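Local coordinates for protein C alpha-dehydrogenase (Sphingobium sp. SYK-6, PDB 4YAG) that is a short-chain dehydrogenase/reductase that binds NADH and probably oxidises the C-alpha alcohol of lignin-derived beta-aryl ethers in the lignin cleavage pathway, at residues D64-A69 against E204-G209; P188-S193 against G253-T258; P128-R133 against G137-T142. All coordinates share one frame; numbering follows the deposited sequence.

Contact 1 (D64-A69 against E204-G209); sequences DVSDRA and ERFRAG. With NAI (1,4-dihydronicotinamide adenine dinucleotide), chain C.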
loop_
_atom_site.group_PDB
_atom_site.type_symbol
_atom_site.label_atom_id
_atom_site.label_comp_id
_atom_site.label_asym_id
_atom_site.label_seq_id
_atom_site.Cartn_x
_atom_site.Cartn_y
_atom_site.Cartn_z
ATOM N N ASP A 64 15.615 -3.960 13.220
ATOM C CA ASP A 64 15.006 -3.831 11.893
ATOM C C ASP A 64 13.485 -3.816 12.084
ATOM O O ASP A 64 12.929 -4.793 12.601
ATOM C CB ASP A 64 15.430 -5.050 11.081
ATOM C CG ASP A 64 14.807 -5.121 9.694
ATOM O OD1 ASP A 64 14.017 -4.250 9.296
ATOM O OD2 ASP A 64 15.155 -6.096 8.989
ATOM N N VAL A 65 12.815 -2.735 11.681
ATOM C CA VAL A 65 11.361 -2.588 11.885
ATOM C C VAL A 65 10.553 -3.654 11.154
ATOM O O VAL A 65 9.378 -3.872 11.472
ATOM C CB VAL A 65 10.833 -1.192 11.476
ATOM C CG1 VAL A 65 11.429 -0.112 12.384
ATOM C CG2 VAL A 65 11.124 -0.897 10.006
ATOM N N SER A 66 11.180 -4.316 10.187
ATOM C CA SER A 66 10.488 -5.346 9.411
ATOM C C SER A 66 10.644 -6.732 10.033
ATOM O O SER A 66 10.166 -7.733 9.493
ATOM C CB SER A 66 10.907 -5.327 7.938
ATOM O OG SER A 66 12.251 -5.684 7.757
ATOM N N ASP A 67 11.298 -6.795 11.192
ATOM C CA ASP A 67 11.459 -8.049 11.931
ATOM C C ASP A 67 10.477 -8.038 13.106
ATOM O O ASP A 67 10.663 -7.320 14.105
ATOM C CB ASP A 67 12.911 -8.213 12.395
ATOM C CG ASP A 67 13.168 -9.539 13.100
ATOM O OD1 ASP A 67 12.314 -9.989 13.904
ATOM O OD2 ASP A 67 14.271 -10.105 12.891
ATOM N N ARG A 68 9.404 -8.811 12.987
ATOM C CA ARG A 68 8.328 -8.744 13.979
ATOM C C ARG A 68 8.749 -9.216 15.365
ATOM O O ARG A 68 8.272 -8.674 16.385
ATOM C CB ARG A 68 7.092 -9.502 13.493
ATOM C CG ARG A 68 6.419 -8.801 12.324
ATOM C CD ARG A 68 5.374 -9.690 11.685
ATOM N NE ARG A 68 4.672 -8.981 10.634
ATOM C CZ ARG A 68 3.873 -9.568 9.741
ATOM N NH1 ARG A 68 3.718 -10.881 9.741
ATOM N NH2 ARG A 68 3.266 -8.831 8.834
ATOM N N ALA A 69 9.609 -10.234 15.423
ATOM C CA ALA A 69 10.118 -10.708 16.696
ATOM C C ALA A 69 10.897 -9.590 17.381
ATOM O O ALA A 69 10.757 -9.364 18.586
ATOM C CB ALA A 69 10.995 -11.937 16.502
ATOM N N GLU A 204 19.993 -7.430 5.191
ATOM C CA GLU A 204 20.771 -8.421 4.463
ATOM C C GLU A 204 19.923 -9.329 3.571
ATOM O O GLU A 204 20.314 -9.669 2.453
ATOM C CB GLU A 204 21.585 -9.271 5.449
ATOM C CG GLU A 204 22.501 -10.297 4.778
ATOM C CD GLU A 204 23.597 -9.650 3.948
ATOM O OE1 GLU A 204 24.042 -8.533 4.306
ATOM O OE2 GLU A 204 24.007 -10.258 2.933
ATOM N N ARG A 205 18.753 -9.718 4.053
ATOM C CA ARG A 205 17.971 -10.724 3.346
ATOM C C ARG A 205 17.402 -10.204 2.030
ATOM O O ARG A 205 16.965 -11.000 1.191
ATOM C CB ARG A 205 16.842 -11.249 4.223
ATOM C CG ARG A 205 15.767 -10.246 4.516
ATOM C CD ARG A 205 14.846 -10.810 5.576
ATOM N NE ARG A 205 13.641 -10.022 5.803
ATOM C CZ ARG A 205 13.592 -8.900 6.521
ATOM N NH1 ARG A 205 14.699 -8.401 7.069
ATOM N NH2 ARG A 205 12.439 -8.283 6.707
ATOM N N PHE A 206 17.393 -8.879 1.844
ATOM C CA PHE A 206 16.882 -8.299 0.600
ATOM C C PHE A 206 17.974 -7.952 -0.426
ATOM O O PHE A 206 17.668 -7.409 -1.494
ATOM C CB PHE A 206 16.068 -7.036 0.892
ATOM C CG PHE A 206 14.828 -7.280 1.712
ATOM C CD1 PHE A 206 13.806 -8.070 1.227
ATOM C CD2 PHE A 206 14.689 -6.711 2.969
ATOM C CE1 PHE A 206 12.684 -8.291 1.957
ATOM C CE2 PHE A 206 13.558 -6.932 3.710
ATOM C CZ PHE A 206 12.554 -7.723 3.206
ATOM N N ARG A 207 19.230 -8.240 -0.115
ATOM C CA ARG A 207 20.355 -7.836 -0.977
ATOM C C ARG A 207 20.547 -8.726 -2.188
ATOM O O ARG A 207 20.680 -8.233 -3.325
ATOM C CB ARG A 207 21.661 -7.778 -0.167
ATOM C CG ARG A 207 21.635 -6.689 0.861
ATOM C CD ARG A 207 22.871 -6.605 1.753
ATOM N NE ARG A 207 22.659 -5.426 2.584
ATOM C CZ ARG A 207 23.503 -4.408 2.711
ATOM N NH1 ARG A 207 24.697 -4.428 2.123
ATOM N NH2 ARG A 207 23.150 -3.371 3.462
ATOM N N ALA A 208 20.573 -10.038 -1.962
ATOM C CA ALA A 208 20.814 -10.980 -3.056
ATOM C C ALA A 208 19.661 -10.927 -4.039
ATOM O O ALA A 208 18.512 -11.070 -3.653
ATOM C CB ALA A 208 20.974 -12.384 -2.525
ATOM N N GLY A 209 19.950 -10.714 -5.311
ATOM C CA GLY A 209 18.880 -10.710 -6.295
ATOM C C GLY A 209 18.199 -9.376 -6.487
ATOM O O GLY A 209 17.246 -9.279 -7.253
HETATM P PA NAI C . 17.482 8.967 7.294
HETATM O O1A NAI C . 18.126 7.831 6.551
HETATM O O2A NAI C . 18.370 10.138 7.663
HETATM O O5B NAI C . 16.785 8.437 8.600
HETATM C C5B NAI C . 16.146 7.194 8.588
HETATM C C4B NAI C . 16.728 6.345 9.647
HETATM O O4B NAI C . 15.901 5.136 9.631
HETATM C C3B NAI C . 18.127 5.950 9.476
HETATM O O3B NAI C . 18.920 6.225 10.650
HETATM C C2B NAI C . 18.076 4.539 9.149
HETATM O O2B NAI C . 19.233 3.800 9.569
HETATM C C1B NAI C . 16.833 4.057 9.751
HETATM N N9A NAI C . 16.314 2.862 9.139
HETATM C C8A NAI C . 16.250 2.544 7.798
HETATM N N7A NAI C . 15.746 1.313 7.637
HETATM C C5A NAI C . 15.452 0.794 8.872
HETATM C C6A NAI C . 14.925 -0.404 9.357
HETATM N N6A NAI C . 14.625 -1.444 8.466
HETATM N N1A NAI C . 14.760 -0.585 10.693
HETATM C C2A NAI C . 15.107 0.395 11.560
HETATM N N3A NAI C . 15.622 1.564 11.149
HETATM C C4A NAI C . 15.809 1.785 9.828
HETATM O O3 NAI C . 16.343 9.460 6.307
HETATM P PN NAI C . 15.021 10.344 6.568
HETATM O O1N NAI C . 15.063 11.092 7.894
HETATM O O2N NAI C . 14.919 11.240 5.358
HETATM O O5D NAI C . 13.846 9.247 6.582
HETATM C C5D NAI C . 12.793 9.272 7.549
HETATM C C4D NAI C . 11.487 9.065 6.874
HETATM O O4D NAI C . 11.162 10.289 6.118
HETATM C C3D NAI C . 11.463 7.961 5.910
HETATM O O3D NAI C . 10.266 7.182 6.117
HETATM C C2D NAI C . 11.446 8.590 4.592
HETATM O O2D NAI C . 10.809 7.749 3.623
HETATM C C1D NAI C . 10.693 9.814 4.799
HETATM N N1N NAI C . 10.831 10.901 3.903
HETATM C C2N NAI C . 11.978 11.648 3.780
HETATM C C3N NAI C . 12.011 12.716 2.899
HETATM C C7N NAI C . 13.241 13.543 2.748
HETATM O O7N NAI C . 13.347 14.417 1.860
HETATM N N7N NAI C . 14.297 13.360 3.742
HETATM C C4N NAI C . 10.908 13.062 2.136
HETATM C C5N NAI C . 9.745 12.336 2.312
HETATM C C6N NAI C . 9.707 11.283 3.189
#
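Arg-205 reaches across to Asp-64 and Ser-66 with both terminal nitrogens. NH1 of Arg-205 forms a salt bridge with Asp-64 OD2 at 3.0 Å, meeting that oxygen nearly end-on. NH2 donates to Ser-66 OG at 2.8 Å in a nearly straight bond. Both acceptors lie close to the guanidinium plane, though the carboxylate is turned 45° from it. The Phe-206 ring supports the arginine, its CE2 lying 3.4 Å above the guanidinium centre.

The other carboxylate oxygen serves the cofactor: NAI N6A donates to Asp-64 OD1 at 3.0 Å, and Val-65 N donates to NAI N1A at 3.1 Å, so the adenine edge is read by an acceptor and a donor. Asp-64 CG, anti to the backbone N (chi1 176°), sends the carboxylate out between adenine and arginine. Ser-66 N and OG also donate to OD1 from one face of the carboxylate, the backbone bond making an Asx turn. With an alanine for the aspartate, the adenine amino group and Arg-205 NH1 would probably lose their acceptors, and Ser-66 OG would be held by the arginine but no longer by OD1. One carboxylate thus divides its oxygens between adenine and arginine, and the positive guanidinium probably favours its charged form.

Contact 2 (P188-S193 against G253-T258); sequences PGPIKS and GNWRET. With NAI (1,4-dihydronicotinamide adenine dinucleotide), chain C.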
loop_
_atom_site.group_PDB
_atom_site.type_symbol
_atom_site.label_atom_id
_atom_site.label_comp_id
_atom_site.label_asym_id
_atom_site.label_seq_id
_atom_site.Cartn_x
_atom_site.Cartn_y
_atom_site.Cartn_z
ATOM N N PRO A 188 6.363 14.584 4.242
ATOM C CA PRO A 188 7.367 15.588 3.930
ATOM C C PRO A 188 7.647 15.789 2.447
ATOM O O PRO A 188 7.475 14.886 1.615
ATOM C CB PRO A 188 8.639 15.042 4.604
ATOM C CG PRO A 188 8.174 14.004 5.587
ATOM C CD PRO A 188 6.946 13.419 4.925
ATOM N N GLY A 189 8.129 16.995 2.161
ATOM C CA GLY A 189 8.909 17.310 0.985
ATOM C C GLY A 189 10.380 17.131 1.328
ATOM O O GLY A 189 10.718 16.372 2.221
ATOM N N PRO A 190 11.261 17.828 0.618
ATOM C CA PRO A 190 12.710 17.606 0.813
ATOM C C PRO A 190 13.258 18.094 2.155
ATOM O O PRO A 190 13.247 19.294 2.434
ATOM C CB PRO A 190 13.341 18.376 -0.344
ATOM C CG PRO A 190 12.234 18.667 -1.300
ATOM C CD PRO A 190 10.977 18.743 -0.498
ATOM N N ILE A 191 13.719 17.145 2.974
ATOM C CA ILE A 191 14.307 17.426 4.279
ATOM C C ILE A 191 15.748 16.929 4.277
ATOM O O ILE A 191 16.037 15.839 3.772
ATOM C CB ILE A 191 13.563 16.696 5.412
ATOM C CG1 ILE A 191 12.034 16.780 5.241
ATOM C CG2 ILE A 191 14.019 17.199 6.793
ATOM C CD1 ILE A 191 11.501 18.170 5.229
ATOM N N LYS A 192 16.644 17.722 4.851
ATOM C CA LYS A 192 18.033 17.287 5.022
ATOM C C LYS A 192 18.084 16.028 5.873
ATOM O O LYS A 192 17.571 15.998 6.982
ATOM C CB LYS A 192 18.871 18.367 5.701
ATOM C CG LYS A 192 19.032 19.634 4.909
ATOM C CD LYS A 192 19.956 20.608 5.640
ATOM C CE LYS A 192 20.066 21.935 4.912
ATOM N NZ LYS A 192 20.751 22.961 5.741
ATOM N N SER A 193 18.716 14.988 5.357
ATOM C CA SER A 193 18.776 13.715 6.054
ATOM C C SER A 193 19.870 12.846 5.461
ATOM O O SER A 193 20.640 13.303 4.619
ATOM C CB SER A 193 17.441 12.988 5.984
ATOM O OG SER A 193 17.282 12.336 4.723
ATOM N N GLY A 253 4.564 23.164 0.457
ATOM C CA GLY A 253 3.417 23.430 -0.394
ATOM C C GLY A 253 3.660 23.350 -1.889
ATOM O O GLY A 253 2.750 23.626 -2.682
ATOM N N ASN A 254 4.867 22.949 -2.287
ATOM C CA ASN A 254 5.279 22.992 -3.685
ATOM C C ASN A 254 4.486 22.070 -4.612
ATOM O O ASN A 254 4.530 22.232 -5.834
ATOM C CB ASN A 254 6.771 22.633 -3.778
ATOM C CG ASN A 254 7.637 23.493 -2.874
ATOM O OD1 ASN A 254 7.552 23.417 -1.644
ATOM N ND2 ASN A 254 8.480 24.319 -3.480
ATOM N N TRP A 255 3.779 21.096 -4.034
ATOM C CA TRP A 255 3.068 20.094 -4.806
ATOM C C TRP A 255 1.558 20.288 -4.672
ATOM O O TRP A 255 0.780 19.406 -4.997
ATOM C CB TRP A 255 3.518 18.673 -4.398
ATOM C CG TRP A 255 4.939 18.446 -4.866
ATOM C CD1 TRP A 255 5.336 17.975 -6.086
ATOM C CD2 TRP A 255 6.141 18.753 -4.142
ATOM N NE1 TRP A 255 6.707 17.950 -6.158
ATOM C CE2 TRP A 255 7.225 18.430 -4.982
ATOM C CE3 TRP A 255 6.401 19.262 -2.866
ATOM C CZ2 TRP A 255 8.554 18.597 -4.587
ATOM C CZ3 TRP A 255 7.724 19.430 -2.471
ATOM C CH2 TRP A 255 8.782 19.096 -3.331
ATOM N N ARG A 256 1.148 21.465 -4.218
ATOM C CA ARG A 256 -0.272 21.771 -4.138
ATOM C C ARG A 256 -0.941 21.624 -5.505
ATOM O O ARG A 256 -1.965 20.960 -5.618
ATOM C CB ARG A 256 -0.495 23.189 -3.614
ATOM C CG ARG A 256 -1.957 23.602 -3.563
ATOM C CD ARG A 256 -2.087 25.003 -3.017
ATOM N NE ARG A 256 -1.532 25.095 -1.670
ATOM C CZ ARG A 256 -2.212 24.824 -0.560
ATOM N NH1 ARG A 256 -3.479 24.448 -0.626
ATOM N NH2 ARG A 256 -1.630 24.938 0.621
ATOM N N GLU A 257 -0.388 22.252 -6.545
ATOM C CA GLU A 257 -1.047 22.256 -7.840
ATOM C C GLU A 257 -1.021 20.897 -8.529
ATOM O O GLU A 257 -1.970 20.515 -9.223
ATOM C CB GLU A 257 -0.429 23.324 -8.761
ATOM C CG GLU A 257 -0.682 24.756 -8.294
ATOM C CD GLU A 257 0.089 25.125 -7.042
ATOM O OE1 GLU A 257 1.177 24.537 -6.797
ATOM O OE2 GLU A 257 -0.401 26.009 -6.298
ATOM N N THR A 258 0.067 20.143 -8.366
ATOM C CA THR A 258 0.133 18.826 -8.972
ATOM C C THR A 258 -0.829 17.874 -8.265
ATOM O O THR A 258 -1.413 17.005 -8.896
ATOM C CB THR A 258 1.562 18.227 -8.972
ATOM O OG1 THR A 258 2.140 18.381 -7.679
ATOM C CG2 THR A 258 2.437 18.936 -10.006
HETATM P PA NAI C . 17.482 8.967 7.294
HETATM O O1A NAI C . 18.126 7.831 6.551
HETATM O O2A NAI C . 18.370 10.138 7.663
HETATM O O5B NAI C . 16.785 8.437 8.600
HETATM C C5B NAI C . 16.146 7.194 8.588
HETATM C C4B NAI C . 16.728 6.345 9.647
HETATM O O4B NAI C . 15.901 5.136 9.631
HETATM C C3B NAI C . 18.127 5.950 9.476
HETATM O O3B NAI C . 18.920 6.225 10.650
HETATM C C2B NAI C . 18.076 4.539 9.149
HETATM O O2B NAI C . 19.233 3.800 9.569
HETATM C C1B NAI C . 16.833 4.057 9.751
HETATM N N9A NAI C . 16.314 2.862 9.139
HETATM C C8A NAI C . 16.250 2.544 7.798
HETATM N N7A NAI C . 15.746 1.313 7.637
HETATM C C5A NAI C . 15.452 0.794 8.872
HETATM C C6A NAI C . 14.925 -0.404 9.357
HETATM N N6A NAI C . 14.625 -1.444 8.466
HETATM N N1A NAI C . 14.760 -0.585 10.693
HETATM C C2A NAI C . 15.107 0.395 11.560
HETATM N N3A NAI C . 15.622 1.564 11.149
HETATM C C4A NAI C . 15.809 1.785 9.828
HETATM O O3 NAI C . 16.343 9.460 6.307
HETATM P PN NAI C . 15.021 10.344 6.568
HETATM O O1N NAI C . 15.063 11.092 7.894
HETATM O O2N NAI C . 14.919 11.240 5.358
HETATM O O5D NAI C . 13.846 9.247 6.582
HETATM C C5D NAI C . 12.793 9.272 7.549
HETATM C C4D NAI C . 11.487 9.065 6.874
HETATM O O4D NAI C . 11.162 10.289 6.118
HETATM C C3D NAI C . 11.463 7.961 5.910
HETATM O O3D NAI C . 10.266 7.182 6.117
HETATM C C2D NAI C . 11.446 8.590 4.592
HETATM O O2D NAI C . 10.809 7.749 3.623
HETATM C C1D NAI C . 10.693 9.814 4.799
HETATM N N1N NAI C . 10.831 10.901 3.903
HETATM C C2N NAI C . 11.978 11.648 3.780
HETATM C C3N NAI C . 12.011 12.716 2.899
HETATM C C7N NAI C . 13.241 13.543 2.748
HETATM O O7N NAI C . 13.347 14.417 1.860
HETATM N N7N NAI C . 14.297 13.360 3.742
HETATM C C4N NAI C . 10.908 13.062 2.136
HETATM C C5N NAI C . 9.745 12.336 2.312
HETATM C C6N NAI C . 9.707 11.283 3.189
#
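Pro-190 sets CD, with CG behind it, against the outer edge of the Trp-255 indole: CD comes to 3.6 Å from CH2, and CG follows at 4.0 Å from the same carbon. The proline belongs to the Pro-Gly loop that follows strand 181-187 of the Rossmann fold and, in short-chain dehydrogenases, lines the nicotinamide end of the cofactor site. The two side chains come from opposite directions, and CD lies at the indole edge, near the ring plane, so this is an edge contact and not a stack over the face. Trp-255 has CG anti to its carbonyl carbon (chi1 -70°), which carries the six-membered ring out toward the loop; Asn-254 CB packs over one face of the indole, offset toward its rim. Gly-189 CA is the other point of touch, 4.2 Å from Trp-255 CZ3. A beta carbon on this glycine would crowd that ring and clash with Pro-190 CD.

The tryptophan sits at the N-cap position of helix 256-268, after a type I turn from Gly-253 to Arg-256, so the contact joins the start of the last helix to the back of the cofactor loop. Trp-228 and His-252 also pack on Pro-190, and Gly-189 N is hydrogen-bonded to Thr-251 OG1.

On its other side the loop holds the dihydronicotinamide. Pro-188 packs its CB against the ring, 3.7 Å from NAI C5N. Ile-191 hydrogen-bonds the carboxamide through its backbone, its N donating to NAI O7N and its O accepting from NAI N7N, a pairing that fixes the rotation of the amide. At the phosphate, Ser-193 OG donates to NAI O2N at 2.7 Å.

Contact 3 (P128-R133 against G137-T142); sequences PGMRAR and GHIVNT. With NAI (1,4-dihydronicotinamide adenine dinucleotide), chain C.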
loop_
_atom_site.group_PDB
_atom_site.type_symbol
_atom_site.label_atom_id
_atom_site.label_comp_id
_atom_site.label_asym_id
_atom_site.label_seq_id
_atom_site.Cartn_x
_atom_site.Cartn_y
_atom_site.Cartn_z
ATOM N N PRO A 128 -1.296 -2.417 21.573
ATOM C CA PRO A 128 -2.023 -3.103 22.643
ATOM C C PRO A 128 -1.662 -2.545 24.023
ATOM O O PRO A 128 -2.546 -2.316 24.844
ATOM C CB PRO A 128 -1.596 -4.561 22.470
ATOM C CG PRO A 128 -1.375 -4.692 21.027
ATOM C CD PRO A 128 -0.751 -3.388 20.603
ATOM N N GLY A 129 -0.374 -2.294 24.262
ATOM C CA GLY A 129 0.064 -1.774 25.536
ATOM C C GLY A 129 -0.377 -0.345 25.742
ATOM O O GLY A 129 -0.720 0.040 26.846
ATOM N N MET A 130 -0.387 0.444 24.676
ATOM C CA MET A 130 -0.819 1.820 24.770
ATOM C C MET A 130 -2.289 1.888 25.161
ATOM O O MET A 130 -2.687 2.736 25.953
ATOM C CB MET A 130 -0.570 2.565 23.460
ATOM C CG MET A 130 0.919 2.656 23.085
ATOM S SD MET A 130 1.229 3.244 21.388
ATOM C CE MET A 130 0.644 4.931 21.501
ATOM N N ARG A 131 -3.094 1.000 24.607
ATOM C CA ARG A 131 -4.486 0.922 25.020
ATOM C C ARG A 131 -4.598 0.448 26.468
ATOM O O ARG A 131 -5.342 1.020 27.266
ATOM C CB ARG A 131 -5.262 -0.025 24.132
ATOM C CG ARG A 131 -5.278 0.312 22.655
ATOM C CD ARG A 131 -6.139 -0.720 21.960
ATOM N NE ARG A 131 -6.072 -0.723 20.503
ATOM C CZ ARG A 131 -6.865 -0.006 19.701
ATOM N NH1 ARG A 131 -7.794 0.795 20.215
ATOM N NH2 ARG A 131 -6.739 -0.116 18.389
ATOM N N ALA A 132 -3.876 -0.615 26.807
ATOM C CA ALA A 132 -3.994 -1.221 28.136
ATOM C C ALA A 132 -3.645 -0.262 29.272
ATOM O O ALA A 132 -4.252 -0.299 30.355
ATOM C CB ALA A 132 -3.110 -2.435 28.215
ATOM N N ARG A 133 -2.662 0.596 29.038
ATOM C CA ARG A 133 -2.169 1.476 30.089
ATOM C C ARG A 133 -3.157 2.592 30.405
ATOM O O ARG A 133 -3.112 3.176 31.487
ATOM C CB ARG A 133 -0.788 2.033 29.727
ATOM C CG ARG A 133 0.325 1.001 29.924
ATOM C CD ARG A 133 1.722 1.553 29.674
ATOM N NE ARG A 133 1.943 1.953 28.283
ATOM C CZ ARG A 133 2.344 1.149 27.304
ATOM N NH1 ARG A 133 2.589 -0.142 27.518
ATOM N NH2 ARG A 133 2.511 1.636 26.100
ATOM N N GLY A 137 -2.364 8.398 24.154
ATOM C CA GLY A 137 -1.089 8.391 23.481
ATOM C C GLY A 137 -1.249 8.986 22.107
ATOM O O GLY A 137 -2.268 9.605 21.793
ATOM N N HIS A 138 -0.222 8.824 21.290
ATOM C CA HIS A 138 -0.259 9.343 19.940
ATOM C C HIS A 138 0.634 8.505 19.054
ATOM O O HIS A 138 1.666 8.013 19.497
ATOM C CB HIS A 138 0.196 10.807 19.893
ATOM C CG HIS A 138 -0.361 11.555 18.730
ATOM N ND1 HIS A 138 -1.611 12.125 18.755
ATOM C CD2 HIS A 138 0.125 11.756 17.481
ATOM C CE1 HIS A 138 -1.856 12.684 17.583
ATOM N NE2 HIS A 138 -0.826 12.471 16.795
ATOM N N ILE A 139 0.240 8.367 17.795
ATOM C CA ILE A 139 1.019 7.689 16.771
ATOM C C ILE A 139 1.276 8.648 15.616
ATOM O O ILE A 139 0.350 9.300 15.130
ATOM C CB ILE A 139 0.256 6.476 16.176
ATOM C CG1 ILE A 139 -0.197 5.545 17.284
ATOM C CG2 ILE A 139 1.097 5.729 15.136
ATOM C CD1 ILE A 139 -1.104 4.467 16.805
ATOM N N VAL A 140 2.536 8.753 15.204
ATOM C CA VAL A 140 2.899 9.499 14.018
ATOM C C VAL A 140 3.505 8.514 13.041
ATOM O O VAL A 140 4.454 7.811 13.379
ATOM C CB VAL A 140 3.948 10.598 14.300
ATOM C CG1 VAL A 140 4.325 11.341 13.024
ATOM C CG2 VAL A 140 3.447 11.588 15.343
ATOM N N ASN A 141 2.971 8.458 11.825
ATOM C CA ASN A 141 3.584 7.677 10.752
ATOM C C ASN A 141 4.186 8.607 9.724
ATOM O O ASN A 141 3.514 9.517 9.265
ATOM C CB ASN A 141 2.506 6.814 10.055
ATOM C CG ASN A 141 1.923 5.769 10.979
ATOM O OD1 ASN A 141 2.621 5.219 11.826
ATOM N ND2 ASN A 141 0.625 5.522 10.855
ATOM N N THR A 142 5.429 8.366 9.329
ATOM C CA THR A 142 6.025 9.206 8.299
ATOM C C THR A 142 5.770 8.606 6.935
ATOM O O THR A 142 6.312 7.553 6.606
ATOM C CB THR A 142 7.527 9.375 8.478
ATOM O OG1 THR A 142 7.798 9.837 9.814
ATOM C CG2 THR A 142 8.048 10.373 7.467
HETATM P PA NAI C . 17.482 8.967 7.294
HETATM O O1A NAI C . 18.126 7.831 6.551
HETATM O O2A NAI C . 18.370 10.138 7.663
HETATM O O5B NAI C . 16.785 8.437 8.600
HETATM C C5B NAI C . 16.146 7.194 8.588
HETATM C C4B NAI C . 16.728 6.345 9.647
HETATM O O4B NAI C . 15.901 5.136 9.631
HETATM C C3B NAI C . 18.127 5.950 9.476
HETATM O O3B NAI C . 18.920 6.225 10.650
HETATM C C2B NAI C . 18.076 4.539 9.149
HETATM O O2B NAI C . 19.233 3.800 9.569
HETATM C C1B NAI C . 16.833 4.057 9.751
HETATM N N9A NAI C . 16.314 2.862 9.139
HETATM C C8A NAI C . 16.250 2.544 7.798
HETATM N N7A NAI C . 15.746 1.313 7.637
HETATM C C5A NAI C . 15.452 0.794 8.872
HETATM C C6A NAI C . 14.925 -0.404 9.357
HETATM N N6A NAI C . 14.625 -1.444 8.466
HETATM N N1A NAI C . 14.760 -0.585 10.693
HETATM C C2A NAI C . 15.107 0.395 11.560
HETATM N N3A NAI C . 15.622 1.564 11.149
HETATM C C4A NAI C . 15.809 1.785 9.828
HETATM O O3 NAI C . 16.343 9.460 6.307
HETATM P PN NAI C . 15.021 10.344 6.568
HETATM O O1N NAI C . 15.063 11.092 7.894
HETATM O O2N NAI C . 14.919 11.240 5.358
HETATM O O5D NAI C . 13.846 9.247 6.582
HETATM C C5D NAI C . 12.793 9.272 7.549
HETATM C C4D NAI C . 11.487 9.065 6.874
HETATM O O4D NAI C . 11.162 10.289 6.118
HETATM C C3D NAI C . 11.463 7.961 5.910
HETATM O O3D NAI C . 10.266 7.182 6.117
HETATM C C2D NAI C . 11.446 8.590 4.592
HETATM O O2D NAI C . 10.809 7.749 3.623
HETATM C C1D NAI C . 10.693 9.814 4.799
HETATM N N1N NAI C . 10.831 10.901 3.903
HETATM C C2N NAI C . 11.978 11.648 3.780
HETATM C C3N NAI C . 12.011 12.716 2.899
HETATM C C7N NAI C . 13.241 13.543 2.748
HETATM O O7N NAI C . 13.347 14.417 1.860
HETATM N N7N NAI C . 14.297 13.360 3.742
HETATM C C4N NAI C . 10.908 13.062 2.136
HETATM C C5N NAI C . 9.745 12.336 2.312
HETATM C C6N NAI C . 9.707 11.283 3.189
#
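The hydrophobic core beside the central beta-sheet receives Met-130, whose terminal methyl makes every contact between helix 128-133 and strand 137-142. CE of Met-130 lies 3.8 Å from His-138 O and also touches Gly-137 CA, so the methyl rests mostly on the strand backbone at its start. With CG beside the backbone N (chi1 -63°), the side chain leaves the helix toward the strand, and the bend at chi3 (67°) turns CE onto it. A beta carbon on Gly-137 would come within 3.0 Å of Met-130 CE, too tight a fit. Ile-139 starts off to one side, but its end swings nearer the methyl, CG1 coming to 4.3 Å from Met-130 CE.

Helix 105-133 and strand 137-142 form the second half of a beta-alpha-beta crossover of the Rossmann fold, which begins at strand 87-90. Three residues separate the segments, which run nearly antiparallel at 159°, the axes of the two segments approaching to 9.7 Å. Leu-88 and Ile-181, on the strands flanking 137-142, also touch Met-130, placing it over three neighbouring strands. His-138 points its CB away from the helix, and its NE2 is hydrogen-bonded to Thr-184 OG1.

Farther along, the strand runs to the cofactor. Thr-142 sends CG2 to 3.4 Å from NAI O4D, while its OG1 is hydrogen-bonded to Asn-91 OD1 and its carbonyl O accepts from Lys-162 NZ.

Overall arrangement
Contact 3 is wholly buried and apolar, a helix meeting the strand that follows it within the sheet; contacts 1 and 2 are partly buried and join loops or helix starts far apart in sequence. Their chemistry differs accordingly: contact 1 is charged and hydrogen-bonded, contact 2 an apolar edge contact, contact 3 a single methyl on strand backbone and an isoleucine side chain. All three reach NADH, contact 1 at the adenine, contact 2 at the nicotinamide and phosphate, contact 3 at the nicotinamide-side ribose. Contacts 2 and 3 meet where Pro-188 CG lies 4.1 Å from Thr-142 CG2, while contact 1 stands apart, its centre about 29 Å from that of contact 2.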